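Long-range contacts in putative oxidoreductase yhhX (Escherichia coli K-12, PDB 3F4L), which probably acts as an NADP-dependent oxidoreductase of the Gfo/Idh/MocA family, possibly as a scyllo-inositol dehydrogenase: residues 32-37 and 49-54; 5-10 and 68-73; 20-25 and 300-305; 84-89 and 117-122. All blocks are in the same frame, centred on the assembly; numbering follows the deposited sequence.

Contact 1. Residues 32-37 and 49-54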
# COMPACT_ATOMS: atom_id res chain seq x y z
N ALA A 32 -11.86 -24.72 -36.18
CA ALA A 32 -12.84 -25.39 -37.01
C ALA A 32 -14.23 -24.77 -36.99
O ALA A 32 -14.90 -24.71 -38.02
CB ALA A 32 -12.93 -26.86 -36.62
N HIS A 33 -14.66 -24.31 -35.82
CA HIS A 33 -15.98 -23.71 -35.69
C HIS A 33 -15.99 -22.55 -34.72
O HIS A 33 -15.19 -22.48 -33.79
CB HIS A 33 -16.98 -24.71 -35.12
CG HIS A 33 -17.01 -26.03 -35.82
ND1 HIS A 33 -17.71 -26.24 -36.99
CD2 HIS A 33 -16.43 -27.21 -35.50
CE1 HIS A 33 -17.57 -27.50 -37.36
NE2 HIS A 33 -16.80 -28.11 -36.47
N ILE A 34 -16.94 -21.66 -34.94
CA ILE A 34 -17.16 -20.55 -34.04
C ILE A 34 -18.66 -20.42 -33.95
O ILE A 34 -19.33 -20.10 -34.93
CB ILE A 34 -16.54 -19.23 -34.53
CG1 ILE A 34 -15.01 -19.29 -34.35
CG2 ILE A 34 -17.12 -18.06 -33.71
CD1 ILE A 34 -14.32 -17.97 -34.65
N PHE A 35 -19.19 -20.75 -32.78
CA PHE A 35 -20.62 -20.67 -32.51
C PHE A 35 -20.95 -19.28 -32.00
O PHE A 35 -20.14 -18.64 -31.34
CB PHE A 35 -21.01 -21.69 -31.43
CG PHE A 35 -22.35 -21.43 -30.80
CD1 PHE A 35 -23.52 -21.92 -31.39
CD2 PHE A 35 -22.46 -20.67 -29.64
CE1 PHE A 35 -24.77 -21.65 -30.81
CE2 PHE A 35 -23.70 -20.40 -29.06
CZ PHE A 35 -24.85 -20.89 -29.65
N ARG A 36 -22.15 -18.81 -32.35
CA ARG A 36 -22.66 -17.52 -31.90
C ARG A 36 -24.17 -17.57 -32.07
O ARG A 36 -24.67 -18.14 -33.03
CB ARG A 36 -22.06 -16.34 -32.68
CG ARG A 36 -21.55 -16.66 -34.08
CD ARG A 36 -22.46 -16.14 -35.16
NE ARG A 36 -23.31 -17.19 -35.72
CZ ARG A 36 -23.49 -17.39 -37.02
NH1 ARG A 36 -22.88 -16.62 -37.91
NH2 ARG A 36 -24.28 -18.36 -37.44
N ARG A 37 -24.88 -16.98 -31.12
CA ARG A 37 -26.34 -16.97 -31.17
C ARG A 37 -26.84 -16.21 -32.40
O ARG A 37 -27.78 -16.64 -33.06
CB ARG A 37 -26.90 -16.31 -29.90
CG ARG A 37 -25.98 -16.44 -28.69
CD ARG A 37 -26.79 -16.65 -27.43
NE ARG A 37 -27.61 -17.85 -27.54
CZ ARG A 37 -28.40 -18.32 -26.58
NH1 ARG A 37 -28.48 -17.69 -25.42
NH2 ARG A 37 -29.11 -19.42 -26.79
N SER A 49 -11.95 -16.31 -43.14
CA SER A 49 -12.51 -17.06 -44.27
C SER A 49 -12.50 -18.59 -44.15
O SER A 49 -13.36 -19.25 -44.73
CB SER A 49 -11.82 -16.66 -45.57
OG SER A 49 -10.44 -16.99 -45.55
N HIS A 50 -11.55 -19.14 -43.41
CA HIS A 50 -11.43 -20.59 -43.25
C HIS A 50 -12.27 -21.14 -42.10
O HIS A 50 -12.32 -22.35 -41.88
CB HIS A 50 -9.97 -20.96 -42.98
CG HIS A 50 -9.44 -20.38 -41.71
ND1 HIS A 50 -9.32 -19.03 -41.50
CD2 HIS A 50 -9.03 -20.98 -40.56
CE1 HIS A 50 -8.85 -18.81 -40.28
NE2 HIS A 50 -8.67 -19.97 -39.69
N ILE A 51 -12.93 -20.26 -41.36
CA ILE A 51 -13.73 -20.67 -40.22
C ILE A 51 -15.20 -20.86 -40.54
O ILE A 51 -15.80 -20.07 -41.27
CB ILE A 51 -13.63 -19.64 -39.05
CG1 ILE A 51 -12.16 -19.38 -38.69
CG2 ILE A 51 -14.37 -20.17 -37.82
CD1 ILE A 51 -11.96 -18.28 -37.63
N HIS A 52 -15.78 -21.92 -39.99
CA HIS A 52 -17.20 -22.21 -40.16
C HIS A 52 -17.95 -21.59 -38.99
O HIS A 52 -17.80 -22.03 -37.85
CB HIS A 52 -17.44 -23.73 -40.17
CG HIS A 52 -18.89 -24.12 -40.10
ND1 HIS A 52 -19.81 -23.78 -41.07
CD2 HIS A 52 -19.57 -24.83 -39.17
CE1 HIS A 52 -20.99 -24.25 -40.74
NE2 HIS A 52 -20.88 -24.89 -39.59
N PHE A 53 -18.74 -20.55 -39.26
CA PHE A 53 -19.54 -19.90 -38.22
C PHE A 53 -20.90 -20.58 -38.17
O PHE A 53 -21.48 -20.88 -39.21
CB PHE A 53 -19.71 -18.41 -38.52
CG PHE A 53 -18.45 -17.61 -38.36
CD1 PHE A 53 -17.56 -17.46 -39.41
CD2 PHE A 53 -18.14 -17.03 -37.14
CE1 PHE A 53 -16.37 -16.75 -39.24
CE2 PHE A 53 -16.96 -16.32 -36.96
CZ PHE A 53 -16.07 -16.18 -38.01
N THR A 54 -21.42 -20.81 -36.98
CA THR A 54 -22.69 -21.51 -36.84
C THR A 54 -23.46 -21.08 -35.60
O THR A 54 -22.88 -20.58 -34.64
CB THR A 54 -22.44 -23.04 -36.78
OG1 THR A 54 -23.65 -23.73 -36.44
CG2 THR A 54 -21.38 -23.35 -35.75
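Ile34 and Phe53 are neighbours on one face of the parallel sheet of the Rossmann fold, where strand 29-35 receives the short edge strand 52-54. The two strands show how such an edge strand is fastened: Ile34 N donates to His52 O (3.1 Å), Ile34 O accepts from Thr54 N (3.0 Å), and just past the strand Arg36 N donates to Thr54 O (3.0 Å). The Ile34 side chain adds a hydrophobic seam. Its CB stands against CD2 and CE2 of Phe53. From there CG2, anti to the backbone N, presses on the same two ring atoms and comes within 3.7 Å of CE2. CG1, sent to the other side by a chi1 of -74°, meets Ile51 CG2 at 3.6 Å, and the terminal CD1 ends 3.8 Å from Ile51 CD1. Phe10 packs on both Ile34 and Phe53. Beyond the strand, the bent chain of Arg36 lays one guanidinium face over the backbone joining Phe53 to Thr54, while NH1 forms a salt bridge with Glu43. Basic residues at this position commonly hold the 2'-phosphate in NADP-dependent Rossmann enzymes, a role that Arg36 could fit. On the other face His33 and His52 meet rim to rim, their planes 77° apart; NE2 of His33 is hydrogen-bonded to Asp63, and ND1 of the same ring lies 3.2 Å from His52 CD2.

Contact 2. Residues 5-10 and 68-73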
# COMPACT_ATOMS: atom_id res chain seq x y z
N CYS A 5 -9.92 -26.62 -32.74
CA CYS A 5 -10.62 -26.04 -31.61
C CYS A 5 -11.87 -25.33 -32.10
O CYS A 5 -12.10 -25.21 -33.32
CB CYS A 5 -9.71 -25.07 -30.86
SG CYS A 5 -9.07 -23.67 -31.84
N ALA A 6 -12.68 -24.86 -31.17
CA ALA A 6 -13.90 -24.14 -31.51
C ALA A 6 -14.24 -23.13 -30.43
O ALA A 6 -13.96 -23.34 -29.26
CB ALA A 6 -15.05 -25.13 -31.69
N PHE A 7 -14.84 -22.02 -30.83
CA PHE A 7 -15.21 -21.01 -29.86
C PHE A 7 -16.70 -20.89 -29.67
O PHE A 7 -17.47 -20.95 -30.63
CB PHE A 7 -14.68 -19.63 -30.28
CG PHE A 7 -13.20 -19.51 -30.20
CD1 PHE A 7 -12.39 -20.04 -31.19
CD2 PHE A 7 -12.61 -18.89 -29.10
CE1 PHE A 7 -11.00 -19.95 -31.08
CE2 PHE A 7 -11.23 -18.80 -28.98
CZ PHE A 7 -10.42 -19.33 -29.97
N ILE A 8 -17.10 -20.74 -28.41
CA ILE A 8 -18.50 -20.52 -28.08
C ILE A 8 -18.51 -19.03 -27.76
O ILE A 8 -18.03 -18.61 -26.69
CB ILE A 8 -18.95 -21.28 -26.83
CG1 ILE A 8 -18.66 -22.78 -26.98
CG2 ILE A 8 -20.43 -21.03 -26.59
CD1 ILE A 8 -19.30 -23.40 -28.16
N GLY A 9 -19.02 -18.24 -28.69
CA GLY A 9 -19.07 -16.81 -28.50
C GLY A 9 -18.14 -16.12 -29.48
O GLY A 9 -17.01 -16.57 -29.71
N PHE A 10 -18.61 -15.04 -30.09
CA PHE A 10 -17.79 -14.32 -31.04
C PHE A 10 -17.86 -12.82 -30.78
O PHE A 10 -18.21 -12.05 -31.65
CB PHE A 10 -18.24 -14.63 -32.48
CG PHE A 10 -17.30 -14.12 -33.53
CD1 PHE A 10 -15.95 -14.40 -33.46
CD2 PHE A 10 -17.78 -13.38 -34.61
CE1 PHE A 10 -15.07 -13.96 -34.45
CE2 PHE A 10 -16.91 -12.94 -35.61
CZ PHE A 10 -15.55 -13.23 -35.53
N LEU A 68 -10.65 -28.95 -28.30
CA LEU A 68 -10.76 -27.87 -27.31
C LEU A 68 -11.88 -26.90 -27.65
O LEU A 68 -12.00 -26.44 -28.79
CB LEU A 68 -9.43 -27.10 -27.21
CG LEU A 68 -9.51 -25.89 -26.25
CD1 LEU A 68 -9.50 -26.38 -24.79
CD2 LEU A 68 -8.34 -24.94 -26.51
N VAL A 69 -12.71 -26.61 -26.66
CA VAL A 69 -13.81 -25.66 -26.83
C VAL A 69 -13.48 -24.46 -25.94
O VAL A 69 -13.16 -24.63 -24.77
CB VAL A 69 -15.15 -26.30 -26.40
CG1 VAL A 69 -16.24 -25.25 -26.40
CG2 VAL A 69 -15.50 -27.44 -27.37
N VAL A 70 -13.55 -23.26 -26.50
CA VAL A 70 -13.24 -22.05 -25.73
C VAL A 70 -14.53 -21.26 -25.49
O VAL A 70 -15.12 -20.74 -26.43
CB VAL A 70 -12.23 -21.18 -26.49
CG1 VAL A 70 -11.77 -20.00 -25.63
CG2 VAL A 70 -11.04 -22.04 -26.89
N VAL A 71 -14.96 -21.18 -24.24
CA VAL A 71 -16.20 -20.48 -23.88
C VAL A 71 -15.95 -19.00 -23.60
O VAL A 71 -15.30 -18.65 -22.61
CB VAL A 71 -16.83 -21.13 -22.65
CG1 VAL A 71 -18.17 -20.49 -22.36
CG2 VAL A 71 -16.98 -22.63 -22.89
N CYS A 72 -16.46 -18.15 -24.48
CA CYS A 72 -16.29 -16.70 -24.38
C CYS A 72 -17.61 -15.96 -24.40
O CYS A 72 -17.66 -14.81 -24.82
CB CYS A 72 -15.46 -16.19 -25.56
SG CYS A 72 -13.95 -17.08 -25.84
N THR A 73 -18.68 -16.62 -23.97
CA THR A 73 -20.00 -15.99 -23.94
C THR A 73 -20.16 -15.15 -22.68
O THR A 73 -19.18 -14.81 -22.02
CB THR A 73 -21.14 -17.05 -23.96
OG1 THR A 73 -20.96 -17.97 -22.87
CG2 THR A 73 -21.16 -17.80 -25.29
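Phe7 holds CG anti to its carbonyl carbon (chi1 -70°), which lays the ring alongside Val70, and Val70, with a chi1 of -173°, turns both methyls to it. Ring atom CD2 of Phe7 touches Val70 CB at 3.5 Å, CE2 comes to 3.6 Å from Val70 CG1, and Val70 CG2 makes a CH-pi contact over the ring face, 4.2 Å from the centroid. Cys72 SG approaches in the ring plane instead, at the edge, 4.0 Å from CD2 of Phe7. With Phe7 cut back to an alanine, Val70 CG2 would probably lose the ring face it packs on and the Cys72 sulfur its aromatic neighbour. These residues belong to the central parallel pair of the Rossmann sheet, strands 3-8 and 66-71, joined by four backbone hydrogen bonds, the last from Cys72 N just past the strand; the one from Ile8 N to Val70 O is almost straight at 175°. Ala6, Ile8, Val69 and Val71 make the other face aliphatic, and Ile8 CG1 meets Val69 CG1 at 3.5 Å. Past the strand end, Thr73 CG2 lies 3.6 Å from Ile8 CG2. Gly9 begins a glycine-rich loop consistent with dinucleotide binding in this family. A beta carbon on Gly9 would collide with the carbonyl carbon of Cys72.

Contact 3. Residues 20-25 and 300-305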
# COMPACT_ATOMS: atom_id res chain seq x y z
N PRO A 20 -6.25 -13.38 -32.54
CA PRO A 20 -4.97 -12.84 -33.02
C PRO A 20 -3.81 -13.79 -32.72
O PRO A 20 -2.86 -13.90 -33.51
CB PRO A 20 -4.84 -11.51 -32.27
CG PRO A 20 -6.27 -11.09 -32.08
CD PRO A 20 -6.94 -12.40 -31.67
N TYR A 21 -3.89 -14.47 -31.59
CA TYR A 21 -2.85 -15.39 -31.15
C TYR A 21 -2.99 -16.79 -31.73
O TYR A 21 -2.00 -17.43 -32.10
CB TYR A 21 -2.86 -15.45 -29.61
CG TYR A 21 -2.50 -14.14 -28.96
CD1 TYR A 21 -1.17 -13.74 -28.85
CD2 TYR A 21 -3.49 -13.27 -28.52
CE1 TYR A 21 -0.83 -12.52 -28.30
CE2 TYR A 21 -3.17 -12.03 -27.97
CZ TYR A 21 -1.84 -11.66 -27.87
OH TYR A 21 -1.53 -10.45 -27.33
N VAL A 22 -4.22 -17.28 -31.80
CA VAL A 22 -4.49 -18.60 -32.33
C VAL A 22 -4.24 -18.66 -33.83
O VAL A 22 -3.71 -19.65 -34.33
CB VAL A 22 -5.94 -19.02 -32.02
CG1 VAL A 22 -6.27 -20.35 -32.71
CG2 VAL A 22 -6.10 -19.16 -30.51
N LEU A 23 -4.62 -17.60 -34.55
CA LEU A 23 -4.42 -17.58 -35.99
C LEU A 23 -2.94 -17.40 -36.35
O LEU A 23 -2.57 -17.50 -37.52
CB LEU A 23 -5.26 -16.46 -36.63
CG LEU A 23 -6.76 -16.56 -36.34
CD1 LEU A 23 -7.49 -15.32 -36.91
CD2 LEU A 23 -7.32 -17.84 -36.95
N ASN A 24 -2.10 -17.15 -35.35
CA ASN A 24 -0.67 -17.00 -35.59
C ASN A 24 0.02 -18.35 -35.33
O ASN A 24 1.25 -18.48 -35.44
CB ASN A 24 -0.07 -15.94 -34.67
CG ASN A 24 0.90 -15.01 -35.38
OD1 ASN A 24 1.77 -15.44 -36.14
ND2 ASN A 24 0.75 -13.71 -35.13
N ARG A 25 -0.78 -19.36 -34.96
CA ARG A 25 -0.26 -20.69 -34.67
C ARG A 25 -0.93 -21.76 -35.53
O ARG A 25 -1.30 -22.82 -35.04
CB ARG A 25 -0.47 -21.02 -33.18
CG ARG A 25 0.20 -20.02 -32.22
CD ARG A 25 -0.21 -20.24 -30.76
NE ARG A 25 0.34 -19.21 -29.87
CZ ARG A 25 1.63 -18.99 -29.67
NH1 ARG A 25 2.53 -19.74 -30.30
NH2 ARG A 25 2.04 -18.03 -28.86
N ARG A 300 0.80 -18.08 -25.22
CA ARG A 300 1.49 -19.13 -24.50
C ARG A 300 0.49 -20.01 -23.76
O ARG A 300 0.83 -21.12 -23.35
CB ARG A 300 2.54 -18.51 -23.56
CG ARG A 300 3.80 -18.10 -24.35
CD ARG A 300 4.63 -17.00 -23.70
NE ARG A 300 5.20 -17.40 -22.42
CZ ARG A 300 6.05 -16.66 -21.72
NH1 ARG A 300 6.43 -15.47 -22.20
NH2 ARG A 300 6.52 -17.09 -20.55
N VAL A 301 -0.74 -19.52 -23.61
CA VAL A 301 -1.80 -20.28 -22.98
C VAL A 301 -2.12 -21.44 -23.92
O VAL A 301 -2.27 -22.58 -23.49
CB VAL A 301 -3.08 -19.42 -22.79
CG1 VAL A 301 -4.27 -20.32 -22.42
CG2 VAL A 301 -2.87 -18.36 -21.70
N TYR A 302 -2.21 -21.14 -25.21
CA TYR A 302 -2.51 -22.18 -26.18
C TYR A 302 -1.32 -23.12 -26.37
O TYR A 302 -1.51 -24.31 -26.64
CB TYR A 302 -2.95 -21.57 -27.50
CG TYR A 302 -4.35 -20.97 -27.44
CD1 TYR A 302 -4.56 -19.65 -27.04
CD2 TYR A 302 -5.47 -21.76 -27.73
CE1 TYR A 302 -5.86 -19.12 -26.93
CE2 TYR A 302 -6.77 -21.25 -27.62
CZ TYR A 302 -6.95 -19.93 -27.23
OH TYR A 302 -8.22 -19.44 -27.12
N ASP A 303 -0.11 -22.60 -26.20
CA ASP A 303 1.06 -23.47 -26.33
C ASP A 303 1.05 -24.46 -25.17
O ASP A 303 1.53 -25.58 -25.31
CB ASP A 303 2.37 -22.66 -26.33
CG ASP A 303 2.46 -21.70 -27.51
OD1 ASP A 303 2.00 -22.06 -28.61
OD2 ASP A 303 3.01 -20.58 -27.34
N ALA A 304 0.51 -24.04 -24.02
CA ALA A 304 0.43 -24.92 -22.85
C ALA A 304 -0.67 -25.96 -23.05
O ALA A 304 -0.48 -27.14 -22.73
CB ALA A 304 0.15 -24.10 -21.59
N LEU A 305 -1.81 -25.52 -23.56
CA LEU A 305 -2.92 -26.44 -23.82
C LEU A 305 -2.49 -27.48 -24.84
O LEU A 305 -2.89 -28.65 -24.77
CB LEU A 305 -4.13 -25.65 -24.33
CG LEU A 305 -5.12 -25.14 -23.27
CD1 LEU A 305 -4.39 -24.63 -22.06
CD2 LEU A 305 -5.97 -24.03 -23.87
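Val22 and Tyr302 supply the apolar half of this contact, which joins the first helix of the Rossmann domain to helix 300-311 of the C-terminal alpha/beta region. CG2 of Val22, anti to the carbonyl carbon, comes down almost along the normal of the Tyr302 ring: it lies 3.5 Å from the centroid and 11° off the perpendicular, a centred CH-pi contact in which all six ring carbons lie within 3.5 to 4.0 Å of the methyl, CZ the nearest. The ring's hydroxyl is tied to His18, a bond likely to limit how far the ring can shift beneath the methyl. Tyr302 also touches Val70 and Leu93, so its helix lies against the sheet itself.

The charged half belongs to Arg25 and Asp303. A type I turn from Val22 to Arg25, closed by Arg25 N to Val22 O at 3.0 Å, places the arginine beside helix 300-311, and its chain then runs extended from CG to NE. The carboxylate stands over one guanidinium face, with the two planes 87° apart. Asp303 OD1 is 2.9 Å from Arg25 NH1, yet well out of the guanidinium plane, so the salt bridge rests on charge and no N-H points at the oxygen. Asp297 forms a second salt bridge, at NH2.

Two carboxylates around one guanidinium would be expected to keep Arg25 charged. The attraction to Asp303, lacking a directed hydrogen bond, is likely to tolerate some shift between the two parts of the chain.

Contact 4. Residues 84-89 and 117-122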
# COMPACT_ATOMS: atom_id res chain seq x y z
N ARG A 84 -21.55 -28.71 -20.78
CA ARG A 84 -22.02 -29.36 -21.99
C ARG A 84 -20.84 -29.82 -22.84
O ARG A 84 -20.86 -30.92 -23.39
CB ARG A 84 -22.92 -28.42 -22.79
CG ARG A 84 -24.31 -28.26 -22.18
CD ARG A 84 -25.20 -27.41 -23.05
NE ARG A 84 -25.38 -27.97 -24.39
CZ ARG A 84 -26.12 -27.41 -25.33
NH1 ARG A 84 -26.74 -26.26 -25.08
NH2 ARG A 84 -26.26 -27.99 -26.52
N ALA A 85 -19.80 -28.98 -22.93
CA ALA A 85 -18.62 -29.34 -23.71
C ALA A 85 -17.94 -30.56 -23.09
O ALA A 85 -17.56 -31.49 -23.80
CB ALA A 85 -17.66 -28.17 -23.78
N LEU A 86 -17.78 -30.57 -21.78
CA LEU A 86 -17.13 -31.71 -21.13
C LEU A 86 -17.93 -33.01 -21.35
O LEU A 86 -17.34 -34.08 -21.55
CB LEU A 86 -16.96 -31.47 -19.63
CG LEU A 86 -15.93 -30.40 -19.27
CD1 LEU A 86 -15.97 -30.14 -17.77
CD2 LEU A 86 -14.54 -30.86 -19.71
N GLU A 87 -19.25 -32.92 -21.31
CA GLU A 87 -20.09 -34.10 -21.51
C GLU A 87 -19.98 -34.60 -22.95
O GLU A 87 -20.23 -35.78 -23.22
CB GLU A 87 -21.55 -33.79 -21.14
CG GLU A 87 -21.69 -33.30 -19.70
CD GLU A 87 -23.10 -32.88 -19.33
OE1 GLU A 87 -23.79 -32.27 -20.17
OE2 GLU A 87 -23.51 -33.15 -18.18
N ALA A 88 -19.60 -33.71 -23.86
CA ALA A 88 -19.44 -34.08 -25.26
C ALA A 88 -18.03 -34.62 -25.49
O ALA A 88 -17.65 -34.94 -26.62
CB ALA A 88 -19.71 -32.89 -26.16
N GLY A 89 -17.26 -34.70 -24.41
CA GLY A 89 -15.91 -35.23 -24.47
C GLY A 89 -14.84 -34.25 -24.91
O GLY A 89 -13.77 -34.66 -25.34
N LEU A 117 -10.52 -35.34 -19.01
CA LEU A 117 -10.44 -34.11 -19.78
C LEU A 117 -9.88 -32.96 -18.95
O LEU A 117 -9.80 -33.04 -17.73
CB LEU A 117 -11.82 -33.72 -20.30
CG LEU A 117 -12.44 -34.67 -21.32
CD1 LEU A 117 -13.87 -34.26 -21.61
CD2 LEU A 117 -11.60 -34.68 -22.59
N THR A 118 -9.52 -31.88 -19.64
CA THR A 118 -8.99 -30.69 -19.00
C THR A 118 -9.97 -29.52 -19.09
O THR A 118 -10.44 -29.18 -20.16
CB THR A 118 -7.69 -30.23 -19.68
OG1 THR A 118 -6.67 -31.23 -19.52
CG2 THR A 118 -7.21 -28.90 -19.07
N VAL A 119 -10.28 -28.92 -17.95
CA VAL A 119 -11.14 -27.73 -17.93
C VAL A 119 -10.32 -26.70 -17.15
O VAL A 119 -9.85 -26.97 -16.05
CB VAL A 119 -12.50 -27.97 -17.25
CG1 VAL A 119 -12.34 -28.22 -15.75
CG2 VAL A 119 -13.40 -26.78 -17.49
N THR A 120 -10.14 -25.51 -17.72
CA THR A 120 -9.33 -24.49 -17.07
C THR A 120 -9.72 -23.08 -17.46
O THR A 120 -10.31 -22.86 -18.52
CB THR A 120 -7.83 -24.69 -17.45
OG1 THR A 120 -7.03 -23.67 -16.85
CG2 THR A 120 -7.65 -24.62 -18.97
N PRO A 121 -9.43 -22.10 -16.60
CA PRO A 121 -9.76 -20.71 -16.92
C PRO A 121 -8.67 -20.17 -17.85
O PRO A 121 -7.63 -20.80 -18.02
CB PRO A 121 -9.75 -20.03 -15.55
CG PRO A 121 -8.65 -20.78 -14.83
CD PRO A 121 -8.95 -22.22 -15.21
N TYR A 122 -8.92 -19.01 -18.44
CA TYR A 122 -7.98 -18.36 -19.36
C TYR A 122 -7.26 -17.27 -18.56
O TYR A 122 -7.77 -16.16 -18.42
CB TYR A 122 -8.76 -17.73 -20.53
CG TYR A 122 -7.94 -17.01 -21.59
CD1 TYR A 122 -6.92 -17.66 -22.28
CD2 TYR A 122 -8.23 -15.69 -21.93
CE1 TYR A 122 -6.21 -17.01 -23.29
CE2 TYR A 122 -7.52 -15.03 -22.93
CZ TYR A 122 -6.52 -15.70 -23.61
OH TYR A 122 -5.83 -15.05 -24.59
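Leu86 and Leu117 run alongside each other, pointing opposite ways, where helix 78-87 of the Rossmann fold ends beside the residues leading into edge strand 119-121. The two leucines share one conformation, CG anti to the carbonyl carbon and an extended chi2 of 173°, but use it differently. Leu86 spreads its methyls: CD2 lies 4.0 Å from Leu117 CD1, and CD1 comes to 4.1 Å from Val119 CB, Leu86 and Val119 crossing at about a right angle. Leu111 and Ala112 of helix 102-115 also pack on Leu86, so helix, strand and second helix share this apolar layer. Leu117, besides meeting Leu86, also packs on backbone. Gly89, at a positive phi of 83°, completes a Schellman motif at the end of helix 78-87, its N hydrogen-bonded to Leu86 O at 2.9 Å, and the Leu117 methyls rest on this turn. Exchanging Leu117 for an alanine would probably open a gap beside Gly89 and leave Leu86 CD2 with less to pack on. CD1 of Leu117 sits 3.5 Å from Leu86 O and 3.4 Å from Gly89 C, while its CD2 lies 3.5 Å from Gly89 O.

Contacts 1 and 2 are seams of one sheet, their centres 10 Å apart, separated by the pairing of strands 29-35 and 3-8, in which Phe35 N approaches Phe7 O at 2.8 Å in a probable hydrogen bond. Both meet near the loop that follows strand 3-8, where a dinucleotide would be expected to bind. Contact 3 brings the C-terminal region onto one sheet face, Tyr302 OH lying 3.6 Å from Phe7 CE2. The helix of contact 4 packs on the other face, Ala85 CB 4.1 Å from Val69 CB, while its other segment meets contact 3 at Tyr122 CD1, 3.8 Å from Val301 CG1. Contacts 1 and 4, toward the two sheet edges, do not touch, nearest atoms about 7 Å apart.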